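Long-range contacts in large adhesion protein (Lap) involved in biofilm formation (Marinobacter hydrocarbonoclasticus, PDB 6XI3), which probably extends a bacterial RTX adhesin away from the cell surface through tandem Ig-like beta-sandwich repeats with calcium at their junctions, as a step in biofilm formation: residues L93-L98 and L120-G125; D149-G154 and Q202-N207; T196-A201 and A208-A213. All blocks are in the same frame, centred on the assembly; numbering follows the deposited sequence.

Interaction 1 (L93-L98 and L120-G125); sequences LVDGSL and LDATAG. With CA (calcium ion), chain E.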
ATOM      1  N   LEU A  93      25.063  42.978  -8.330  1.00 25.70           N
ATOM      2  CA  LEU A  93      25.384  42.249  -7.090  1.00 27.05           C
ATOM      3  C   LEU A  93      24.252  41.260  -6.805  1.00 31.70           C
ATOM      4  O   LEU A  93      23.109  41.498  -7.263  1.00 29.39           O
ATOM      5  CB  LEU A  93      25.585  43.201  -5.917  1.00 25.99           C
ATOM      6  CG  LEU A  93      26.674  44.255  -6.139  1.00 27.17           C
ATOM      7  CD1 LEU A  93      26.840  45.128  -4.901  1.00 26.26           C
ATOM      8  CD2 LEU A  93      27.988  43.604  -6.520  1.00 26.64           C
ATOM      9  N   VAL A  94      24.585  40.204  -6.068  1.00 32.11           N
ATOM     10  CA  VAL A  94      23.589  39.211  -5.583  1.00 32.84           C
ATOM     11  C   VAL A  94      23.153  39.586  -4.173  1.00 30.58           C
ATOM     12  O   VAL A  94      23.873  40.317  -3.492  1.00 29.56           O
ATOM     13  CB  VAL A  94      24.117  37.769  -5.667  1.00 33.78           C
ATOM     14  CG1 VAL A  94      24.419  37.400  -7.105  1.00 34.48           C
ATOM     15  CG2 VAL A  94      25.311  37.505  -4.755  1.00 32.54           C
ATOM     16  N   ASP A  95      22.007  39.041  -3.764  1.00 26.90           N
ATOM     17  CA  ASP A  95      21.389  39.256  -2.439  1.00 29.92           C
ATOM     18  C   ASP A  95      22.317  38.736  -1.335  1.00 29.77           C
ATOM     19  O   ASP A  95      23.155  37.853  -1.589  1.00 30.27           O
ATOM     20  CB  ASP A  95      19.990  38.620  -2.376  1.00 31.79           C
ATOM     21  CG  ASP A  95      18.901  39.404  -3.096  1.00 32.13           C
ATOM     22  OD1 ASP A  95      19.239  40.443  -3.744  1.00 28.65           O
ATOM     23  OD2 ASP A  95      17.713  39.006  -2.970  1.00 28.55           O
ATOM     24  N   GLY A  96      22.089  39.250  -0.135  1.00 28.78           N
ATOM     25  CA  GLY A  96      22.865  38.946   1.071  1.00 31.18           C
ATOM     26  C   GLY A  96      23.547  40.202   1.576  1.00 32.70           C
ATOM     27  O   GLY A  96      23.046  41.323   1.296  1.00 29.29           O
ATOM     28  N   SER A  97      24.658  40.033   2.281  1.00 32.07           N
ATOM     29  CA  SER A  97      25.402  41.155   2.897  1.00 33.90           C
ATOM     30  C   SER A  97      26.036  42.002   1.789  1.00 28.12           C
ATOM     31  O   SER A  97      26.421  41.463   0.750  1.00 29.89           O
ATOM     32  CB  SER A  97      26.444  40.635   3.837  1.00 37.15           C
ATOM     33  OG  SER A  97      27.341  39.821   3.086  1.00 39.98           O
ATOM     34  N   LEU A  98      26.120  43.302   2.019  1.00 28.14           N
ATOM     35  CA  LEU A  98      26.924  44.242   1.205  1.00 28.46           C
ATOM     36  C   LEU A  98      27.977  44.807   2.136  1.00 27.79           C
ATOM     37  O   LEU A  98      27.579  45.254   3.230  1.00 26.67           O
ATOM     38  CB  LEU A  98      26.046  45.385   0.691  1.00 29.48           C
ATOM     39  CG  LEU A  98      24.906  44.976  -0.227  1.00 32.18           C
ATOM     40  CD1 LEU A  98      24.022  46.175  -0.547  1.00 33.30           C
ATOM     41  CD2 LEU A  98      25.468  44.346  -1.490  1.00 31.91           C
ATOM     42  N   LEU A 120      21.097  43.352   0.867  1.00 29.16           N
ATOM     43  CA  LEU A 120      20.387  43.456  -0.424  1.00 30.05           C
ATOM     44  C   LEU A 120      19.380  42.298  -0.515  1.00 30.00           C
ATOM     45  O   LEU A 120      19.784  41.139  -0.260  1.00 26.78           O
ATOM     46  CB  LEU A 120      21.417  43.358  -1.549  1.00 29.29           C
ATOM     47  CG  LEU A 120      20.879  43.412  -2.979  1.00 30.93           C
ATOM     48  CD1 LEU A 120      20.130  44.710  -3.264  1.00 30.84           C
ATOM     49  CD2 LEU A 120      22.016  43.252  -3.979  1.00 31.79           C
ATOM     50  N   ASP A 121      18.138  42.613  -0.889  1.00 30.00           N
ATOM     51  CA  ASP A 121      17.057  41.614  -1.102  1.00 29.01           C
ATOM     52  C   ASP A 121      16.182  42.094  -2.255  1.00 27.80           C
ATOM     53  O   ASP A 121      15.088  42.590  -2.013  1.00 31.84           O
ATOM     54  CB  ASP A 121      16.292  41.330   0.183  1.00 28.03           C
ATOM     55  CG  ASP A 121      15.319  40.151   0.051  1.00 28.65           C
ATOM     56  OD1 ASP A 121      15.364  39.396  -0.965  1.00 25.96           O
ATOM     57  OD2 ASP A 121      14.573  39.974   0.980  1.00 29.96           O
ATOM     58  N   ALA A 122      16.766  42.049  -3.442  1.00 29.20           N
ATOM     59  CA  ALA A 122      16.177  42.463  -4.716  1.00 32.00           C
ATOM     60  C   ALA A 122      15.470  41.268  -5.346  1.00 33.72           C
ATOM     61  O   ALA A 122      14.717  41.530  -6.256  1.00 34.07           O
ATOM     62  CB  ALA A 122      17.247  42.992  -5.640  1.00 29.52           C
ATOM     63  N   THR A 123      15.755  40.027  -4.928  1.00 33.63           N
ATOM     64  CA  THR A 123      15.178  38.807  -5.579  1.00 35.75           C
ATOM     65  C   THR A 123      14.472  37.921  -4.537  1.00 33.79           C
ATOM     66  O   THR A 123      15.097  37.570  -3.514  1.00 33.51           O
ATOM     67  CB  THR A 123      16.252  38.054  -6.372  1.00 36.45           C
ATOM     68  OG1 THR A 123      16.900  38.970  -7.250  1.00 38.51           O
ATOM     69  CG2 THR A 123      15.697  36.930  -7.218  1.00 37.80           C
ATOM     70  N   ALA A 124      13.199  37.585  -4.772  1.00 34.03           N
ATOM     71  CA  ALA A 124      12.415  36.670  -3.911  1.00 32.58           C
ATOM     72  C   ALA A 124      12.997  35.261  -4.072  1.00 29.89           C
ATOM     73  O   ALA A 124      13.191  34.839  -5.211  1.00 31.20           O
ATOM     74  CB  ALA A 124      10.935  36.702  -4.263  1.00 36.08           C
ATOM     75  N   GLY A 125      13.321  34.593  -2.966  1.00 28.09           N
ATOM     76  CA  GLY A 125      13.802  33.205  -2.989  1.00 29.44           C
ATOM     77  C   GLY A 125      12.651  32.265  -3.325  1.00 29.49           C
ATOM     78  O   GLY A 125      11.518  32.537  -2.862  1.00 31.30           O
TER
HETATM   79 CA    CA E 504      16.485  37.565  -1.726  1.00 27.58          CA
HETATM   80  O   HOH W   1      14.956  36.169  -0.539  1.00 34.54           O

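Interaction 2 (D149-G154 and Q202-N207); sequences DVAPNG and QDRNGN. With CA (calcium ion), chain E.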
ATOM      1  N   ASP A 149      17.257  32.948  -6.293  1.00 29.13           N
ATOM      2  CA  ASP A 149      18.029  33.518  -5.163  1.00 26.16           C
ATOM      3  C   ASP A 149      18.660  32.434  -4.275  1.00 24.43           C
ATOM      4  O   ASP A 149      18.863  32.687  -3.094  1.00 25.77           O
ATOM      5  CB  ASP A 149      17.178  34.432  -4.282  1.00 28.46           C
ATOM      6  CG  ASP A 149      18.068  35.441  -3.551  1.00 26.39           C
ATOM      7  OD1 ASP A 149      19.170  35.648  -4.063  1.00 26.62           O
ATOM      8  OD2 ASP A 149      17.673  35.936  -2.470  1.00 27.80           O
ATOM      9  N   VAL A 150      18.989  31.278  -4.824  1.00 27.11           N
ATOM     10  CA  VAL A 150      19.823  30.253  -4.136  1.00 30.41           C
ATOM     11  C   VAL A 150      21.174  30.197  -4.845  1.00 30.05           C
ATOM     12  O   VAL A 150      21.172  30.078  -6.073  1.00 28.49           O
ATOM     13  CB  VAL A 150      19.139  28.873  -4.161  1.00 33.66           C
ATOM     14  CG1 VAL A 150      20.020  27.805  -3.506  1.00 33.66           C
ATOM     15  CG2 VAL A 150      17.773  28.947  -3.516  1.00 34.00           C
ATOM     16  N   ALA A 151      22.275  30.292  -4.093  1.00 31.50           N
ATOM     17  CA  ALA A 151      23.641  30.433  -4.649  1.00 31.43           C
ATOM     18  C   ALA A 151      24.015  29.165  -5.396  1.00 32.56           C
ATOM     19  O   ALA A 151      23.817  28.071  -4.880  1.00 31.38           O
ATOM     20  CB  ALA A 151      24.660  30.714  -3.556  1.00 30.05           C
ATOM     21  N   PRO A 152      24.614  29.259  -6.596  1.00 32.96           N
ATOM     22  CA  PRO A 152      25.239  28.089  -7.215  1.00 36.54           C
ATOM     23  C   PRO A 152      26.186  27.385  -6.229  1.00 37.32           C
ATOM     24  O   PRO A 152      26.713  28.056  -5.339  1.00 33.57           O
ATOM     25  CB  PRO A 152      25.964  28.685  -8.428  1.00 37.22           C
ATOM     26  CG  PRO A 152      25.126  29.882  -8.776  1.00 35.88           C
ATOM     27  CD  PRO A 152      24.698  30.460  -7.441  1.00 34.65           C
ATOM     28  N   ASN A 153      26.283  26.052  -6.344  1.00 37.12           N
ATOM     29  CA  ASN A 153      26.995  25.124  -5.417  1.00 41.80           C
ATOM     30  C   ASN A 153      26.264  25.002  -4.078  1.00 40.74           C
ATOM     31  O   ASN A 153      26.724  24.204  -3.262  1.00 41.86           O
ATOM     32  CB  ASN A 153      28.462  25.510  -5.204  1.00 46.57           C
ATOM     33  CG  ASN A 153      29.237  25.229  -6.464  1.00 51.05           C
ATOM     34  OD1 ASN A 153      29.291  24.081  -6.903  1.00 63.11           O
ATOM     35  ND2 ASN A 153      29.724  26.275  -7.106  1.00 58.16           N
ATOM     36  N   GLY A 154      25.158  25.725  -3.870  1.00 36.18           N
ATOM     37  CA  GLY A 154      24.206  25.428  -2.791  1.00 38.70           C
ATOM     38  C   GLY A 154      23.688  23.996  -2.912  1.00 37.59           C
ATOM     39  O   GLY A 154      23.752  23.423  -4.020  1.00 38.25           O
ATOM     40  N   GLN A 202      18.266  26.999   1.013  1.00 28.10           N
ATOM     41  CA  GLN A 202      18.245  28.311   1.689  1.00 31.82           C
ATOM     42  C   GLN A 202      18.582  29.369   0.634  1.00 28.31           C
ATOM     43  O   GLN A 202      19.497  29.141  -0.154  1.00 26.90           O
ATOM     44  CB  GLN A 202      19.197  28.273   2.890  1.00 35.67           C
ATOM     45  CG  GLN A 202      18.898  29.354   3.910  1.00 41.87           C
ATOM     46  CD  GLN A 202      19.770  29.280   5.141  1.00 48.17           C
ATOM     47  OE1 GLN A 202      20.938  29.693   5.146  1.00 40.16           O
ATOM     48  NE2 GLN A 202      19.161  28.809   6.213  1.00 48.61           N
ATOM     49  N   ASP A 203      17.829  30.453   0.585  1.00 27.70           N
ATOM     50  CA  ASP A 203      18.107  31.561  -0.343  1.00 30.52           C
ATOM     51  C   ASP A 203      19.195  32.433   0.312  1.00 31.07           C
ATOM     52  O   ASP A 203      19.593  32.196   1.487  1.00 28.14           O
ATOM     53  CB  ASP A 203      16.817  32.284  -0.749  1.00 31.12           C
ATOM     54  CG  ASP A 203      16.240  33.231   0.274  1.00 32.22           C
ATOM     55  OD1 ASP A 203      16.933  33.519   1.282  1.00 36.67           O
ATOM     56  OD2 ASP A 203      15.097  33.694   0.048  1.00 29.09           O
ATOM     57  N   ARG A 204      19.699  33.392  -0.430  1.00 31.99           N
ATOM     58  CA  ARG A 204      20.894  34.156  -0.002  1.00 31.50           C
ATOM     59  C   ARG A 204      20.517  35.104   1.133  1.00 33.17           C
ATOM     60  O   ARG A 204      21.429  35.699   1.705  1.00 35.29           O
ATOM     61  CB  ARG A 204      21.442  34.924  -1.187  1.00 33.21           C
ATOM     62  CG  ARG A 204      21.914  34.069  -2.344  1.00 34.49           C
ATOM     63  CD  ARG A 204      22.515  35.050  -3.320  1.00 30.72           C
ATOM     64  NE  ARG A 204      23.195  34.448  -4.434  1.00 30.09           N
ATOM     65  CZ  ARG A 204      22.672  34.228  -5.627  1.00 29.22           C
ATOM     66  NH1 ARG A 204      21.403  34.487  -5.872  1.00 33.35           N
ATOM     67  NH2 ARG A 204      23.407  33.676  -6.561  1.00 29.63           N
ATOM     68  N   ASN A 205      19.231  35.277   1.447  1.00 32.13           N
ATOM     69  CA  ASN A 205      18.847  36.073   2.642  1.00 33.73           C
ATOM     70  C   ASN A 205      18.585  35.147   3.833  1.00 31.70           C
ATOM     71  O   ASN A 205      18.101  35.630   4.825  1.00 30.50           O
ATOM     72  CB  ASN A 205      17.685  37.017   2.350  1.00 35.35           C
ATOM     73  CG  ASN A 205      18.050  38.040   1.305  1.00 35.82           C
ATOM     74  OD1 ASN A 205      17.789  37.819   0.123  1.00 33.33           O
ATOM     75  ND2 ASN A 205      18.666  39.136   1.741  1.00 32.99           N
ATOM     76  N   GLY A 206      18.945  33.873   3.755  1.00 33.49           N
ATOM     77  CA  GLY A 206      18.824  32.954   4.904  1.00 34.70           C
ATOM     78  C   GLY A 206      17.416  32.395   5.081  1.00 34.34           C
ATOM     79  O   GLY A 206      17.142  31.905   6.183  1.00 33.62           O
ATOM     80  N   ASN A 207      16.560  32.433   4.052  1.00 33.09           N
ATOM     81  CA  ASN A 207      15.153  31.962   4.166  1.00 30.19           C
ATOM     82  C   ASN A 207      15.068  30.555   3.573  1.00 33.79           C
ATOM     83  O   ASN A 207      15.613  30.327   2.447  1.00 26.89           O
ATOM     84  CB  ASN A 207      14.135  32.869   3.468  1.00 32.73           C
ATOM     85  CG  ASN A 207      14.169  34.299   3.957  1.00 34.75           C
ATOM     86  OD1 ASN A 207      14.623  35.178   3.241  1.00 37.06           O
ATOM     87  ND2 ASN A 207      13.771  34.526   5.191  1.00 32.04           N
TER
HETATM   88 CA    CA E 504      16.485  37.565  -1.726  1.00 27.58          CA
HETATM   89  O   HOH W   2      21.720  30.400  -1.093  1.00 25.89           O
HETATM   90  O   HOH W   1      14.956  36.169  -0.539  1.00 34.54           O

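Interaction 3 (T196-A201 and A208-A213); sequences TVEASA and AVSDSA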
ATOM      1  N   THR A 196       5.893  10.761  -1.788  1.00 26.81           N
ATOM      2  CA  THR A 196       5.954  12.227  -1.628  1.00 29.36           C
ATOM      3  C   THR A 196       7.415  12.642  -1.776  1.00 31.78           C
ATOM      4  O   THR A 196       8.255  12.097  -1.030  1.00 31.53           O
ATOM      5  CB  THR A 196       5.381  12.647  -0.275  1.00 33.75           C
ATOM      6  OG1 THR A 196       3.991  12.386  -0.353  1.00 37.41           O
ATOM      7  CG2 THR A 196       5.605  14.111   0.021  1.00 38.90           C
ATOM      8  N   VAL A 197       7.708  13.576  -2.677  1.00 28.56           N
ATOM      9  CA  VAL A 197       9.088  14.096  -2.846  1.00 28.92           C
ATOM     10  C   VAL A 197       9.122  15.514  -2.267  1.00 32.39           C
ATOM     11  O   VAL A 197       8.361  16.364  -2.757  1.00 33.84           O
ATOM     12  CB  VAL A 197       9.573  14.026  -4.302  1.00 29.11           C
ATOM     13  CG1 VAL A 197      10.966  14.620  -4.464  1.00 30.42           C
ATOM     14  CG2 VAL A 197       9.591  12.597  -4.805  1.00 33.50           C
ATOM     15  N   GLU A 198       9.962  15.741  -1.258  1.00 30.12           N
ATOM     16  CA  GLU A 198      10.160  17.077  -0.657  1.00 33.44           C
ATOM     17  C   GLU A 198      11.588  17.563  -0.949  1.00 33.01           C
ATOM     18  O   GLU A 198      12.542  16.757  -0.814  1.00 27.61           O
ATOM     19  CB  GLU A 198       9.854  16.995   0.834  1.00 40.29           C
ATOM     20  CG  GLU A 198      10.141  18.279   1.582  1.00 48.84           C
ATOM     21  CD  GLU A 198       9.064  19.338   1.435  1.00 61.42           C
ATOM     22  OE1 GLU A 198       7.869  18.957   1.383  1.00 66.98           O
ATOM     23  OE2 GLU A 198       9.416  20.540   1.366  1.00 64.23           O
ATOM     24  N   ALA A 199      11.719  18.835  -1.343  1.00 30.45           N
ATOM     25  CA  ALA A 199      13.015  19.480  -1.649  1.00 30.38           C
ATOM     26  C   ALA A 199      13.066  20.815  -0.919  1.00 30.89           C
ATOM     27  O   ALA A 199      12.021  21.474  -0.826  1.00 32.00           O
ATOM     28  CB  ALA A 199      13.220  19.642  -3.135  1.00 28.79           C
ATOM     29  N   SER A 200      14.235  21.151  -0.374  1.00 30.26           N
ATOM     30  CA  SER A 200      14.442  22.375   0.422  1.00 29.43           C
ATOM     31  C   SER A 200      15.876  22.899   0.246  1.00 27.23           C
ATOM     32  O   SER A 200      16.831  22.141  -0.011  1.00 25.62           O
ATOM     33  CB  SER A 200      14.052  22.149   1.867  1.00 31.50           C
ATOM     34  OG  SER A 200      14.946  21.246   2.512  1.00 37.21           O
ATOM     35  N   ALA A 201      16.017  24.199   0.394  1.00 28.32           N
ATOM     36  CA  ALA A 201      17.326  24.873   0.278  1.00 27.40           C
ATOM     37  C   ALA A 201      17.209  26.192   1.024  1.00 28.49           C
ATOM     38  O   ALA A 201      16.167  26.410   1.641  1.00 28.99           O
ATOM     39  CB  ALA A 201      17.686  25.020  -1.177  1.00 24.64           C
ATOM     40  N   ALA A 208      14.409  29.639   4.293  1.00 33.57           N
ATOM     41  CA  ALA A 208      14.143  28.274   3.785  1.00 32.94           C
ATOM     42  C   ALA A 208      13.221  28.406   2.568  1.00 28.19           C
ATOM     43  O   ALA A 208      12.235  29.132   2.672  1.00 32.16           O
ATOM     44  CB  ALA A 208      13.541  27.414   4.876  1.00 33.06           C
ATOM     45  N   VAL A 209      13.579  27.802   1.436  1.00 29.04           N
ATOM     46  CA  VAL A 209      12.683  27.656   0.250  1.00 27.98           C
ATOM     47  C   VAL A 209      12.468  26.154   0.014  1.00 29.13           C
ATOM     48  O   VAL A 209      13.429  25.352   0.162  1.00 28.09           O
ATOM     49  CB  VAL A 209      13.219  28.364  -1.009  1.00 28.60           C
ATOM     50  CG1 VAL A 209      13.233  29.889  -0.855  1.00 28.71           C
ATOM     51  CG2 VAL A 209      14.597  27.859  -1.409  1.00 30.19           C
ATOM     52  N   SER A 210      11.244  25.777  -0.332  1.00 26.02           N
ATOM     53  CA  SER A 210      10.840  24.355  -0.391  1.00 28.59           C
ATOM     54  C   SER A 210       9.701  24.144  -1.392  1.00 28.64           C
ATOM     55  O   SER A 210       8.943  25.106  -1.727  1.00 26.63           O
ATOM     56  CB  SER A 210      10.463  23.866   0.973  1.00 29.89           C
ATOM     57  OG  SER A 210       9.235  24.431   1.355  1.00 34.85           O
ATOM     58  N   ASP A 211       9.593  22.902  -1.851  1.00 27.39           N
ATOM     59  CA  ASP A 211       8.501  22.488  -2.757  1.00 28.29           C
ATOM     60  C   ASP A 211       8.336  20.986  -2.548  1.00 28.03           C
ATOM     61  O   ASP A 211       9.255  20.358  -1.982  1.00 24.66           O
ATOM     62  CB  ASP A 211       8.793  22.854  -4.209  1.00 28.04           C
ATOM     63  CG  ASP A 211       7.607  22.634  -5.140  1.00 31.45           C
ATOM     64  OD1 ASP A 211       6.465  22.752  -4.670  1.00 32.33           O
ATOM     65  OD2 ASP A 211       7.834  22.311  -6.306  1.00 33.60           O
ATOM     66  N   SER A 212       7.197  20.439  -2.954  1.00 27.25           N
ATOM     67  CA  SER A 212       7.012  18.973  -2.942  1.00 30.85           C
ATOM     68  C   SER A 212       6.315  18.548  -4.218  1.00 28.92           C
ATOM     69  O   SER A 212       5.859  19.394  -4.964  1.00 30.29           O
ATOM     70  CB  SER A 212       6.301  18.507  -1.684  1.00 33.85           C
ATOM     71  OG  SER A 212       4.994  19.045  -1.623  1.00 37.28           O
ATOM     72  N   ALA A 213       6.392  17.261  -4.511  1.00 30.04           N
ATOM     73  CA  ALA A 213       5.695  16.632  -5.639  1.00 27.32           C
ATOM     74  C   ALA A 213       5.255  15.242  -5.181  1.00 28.56           C
ATOM     75  O   ALA A 213       5.684  14.785  -4.100  1.00 27.06           O
ATOM     76  CB  ALA A 213       6.597  16.585  -6.837  1.00 29.16           C
TER
HETATM   77  O   HOH W   3       6.943  22.020   0.771  1.00 49.39           O

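Interaction 1 (L93-L98 and L120-G125)
With CG placed anti to its carbonyl carbon (chi1 -76°), Asp95 swings its carboxylate over the loop that follows Leu120, while Leu120, its CG anti to the backbone N, lays its isobutyl group across the Asp95 side chain at about a right angle. A single carboxylate here does three jobs. Asp95 OD2 binds the calcium ion at 2.3 Å and accepts from Thr123 N at 3.0 Å on its syn side. The other oxygen, OD1, accepts from Ala122 N, again on the syn side but 28° out of the carboxylate plane. Gripped by two consecutive amides and the metal, the group has little freedom to rotate. Asp121 OD1 and the carbonyl O of Thr123 also bind the ion.

Directly behind the carboxylate the backbones join through one antiparallel hydrogen-bonded pair, Gly96 with Leu120. Leu120 N donates to Gly96 O at 2.8 Å, and Gly96 N returns a nearly straight bond to Leu120 O; Leu98 with Gly118 continues the pairing. The apolar contacts lie beside this bridge: Leu120 CD2 meets Leu93 CB, and Leu98 CD1 approaches Leu120 CB at 4.0 Å. Leu120 CD2 also rests against the Val94 carbonyl, 3.5 Å from Val94 O. Val37 of strand 29-38 packs on the buried Leu98 and Leu120.

Asp149 and Asn205 supply the remaining protein ligands, and a water bound to the ion at 2.4 Å completes the six. The whole is an interdomain calcium site: ligands from the end of one Ig-like repeat and from the linker meet ligands from the next, a junction consistent with calcium-dependent extension of RTX adhesins.

Interaction 2 (D149-G154 and Q202-N207)
Asp149 and Arg204 meet where two loops at the end of an Ig-like beta-sandwich converge on an interdomain calcium ion, the second loop forming a type I turn from Asp203 to Gly206 with an Asx turn at its start. The tight part surrounds Asp149. Asp149 O accepts from Arg204 N at 2.9 Å, and the carboxylate is divided between two cations: Asp149 OD2 binds calcium at 2.1 Å, whereas Asp149 OD1 receives Arg204 NH1 at 3.1 Å in a salt bridge. That bond uses the anti side of OD1 and lies in the guanidinium plane, although the two flat groups are turned 42° apart. Arg204 stays extended from CG to NE, which carries its guanidinium past Asp149 and alongside the Ala151 backbone, whose N stands over the centre of one face. Buried Val150 closes this part, its CG1 resting against Gln202 O.

Packing is looser toward Gln202 and Pro152. There the contacts are a water joining Ala151 N to Gln202 O and Pro152 CD approaching Arg204 NH2 obliquely; Gln202 is exposed and contributes its backbone O, not its side chain.

Asn205 adds its OD1 to the ion, while its ND2 is held by Leu120 O at the edge of the preceding repeat. Asp203 acts from the second shell: its OD2 accepts from the calcium-bound water, and its OD1 is reached by Asn205 N and Asn207 N from opposite faces of the carboxylate plane.

Interaction 3 (T196-A201 and A208-A213)
Glu198 reaches over the neighbouring strand 208-213 to Ser210 and Ser212, and its path illustrates how a long side chain can cover an adjacent backbone. CB leaves on the face shared with Ser200, Ser210 and Ser212. With CG anti to the backbone N (chi1 175°) and a bend at chi2 of 79°, the chain folds over the partner strand instead of standing upright, bringing Glu198 CD to 3.6 Å from Asp211 O. At the tip the two oxygens part company: Glu198 OE1 lies 3.5 Å from Ser212 CB, and Glu198 OE2 lies 3.5 Å from Ser210 CB. OE2 also comes within 3.4 Å of Asp211 O, but both are acceptors and no bond forms; water 3 donates to Glu198 OE2 instead, and makes a weak bond with Ser210 OG. The serines therefore meet the carboxylate through their methylene carbons.

Below this polar cover runs a regular antiparallel ladder. Val197 with Ala213, Ala199 with Asp211 and Ala201 with Val209 are hydrogen-bonded pairs, each joined by two bonds; Val197 N to Ala213 O measures 2.8 Å. Their side chains occupy the other face, where Ala201 CB meets Val209 CG2 at 4.2 Å.

The hairpin of strands 193-202 and 208-217 forms one side of a four-stranded antiparallel sheet. Strand 155-161 bonds to the far edge of 193-202, and strand 126-135 packs on the face of Ala199 and Val209, where Val129 N donates to Asp211 OD2.

Overall arrangement
Interactions 1 and 2 are two halves of one calcium site: the ion and water 1 belong to both, and their centres lie about 10 Å apart. All three contacts are partly buried; interaction 1 has the most buried touching residues, five of nine, against three each in interactions 2 and 3. Interaction 1 combines carboxylates with a leucine cluster, whereas interaction 2 relies on a salt bridge and turns. Interaction 3 has no metal ligand. It is a strand ladder with a polar face, exposed or partly so, and one facing inward. The 202-207 loop connects its two strands, so the hairpin carries that loop to the ion, and Val209 touches both Val150 and Gly125.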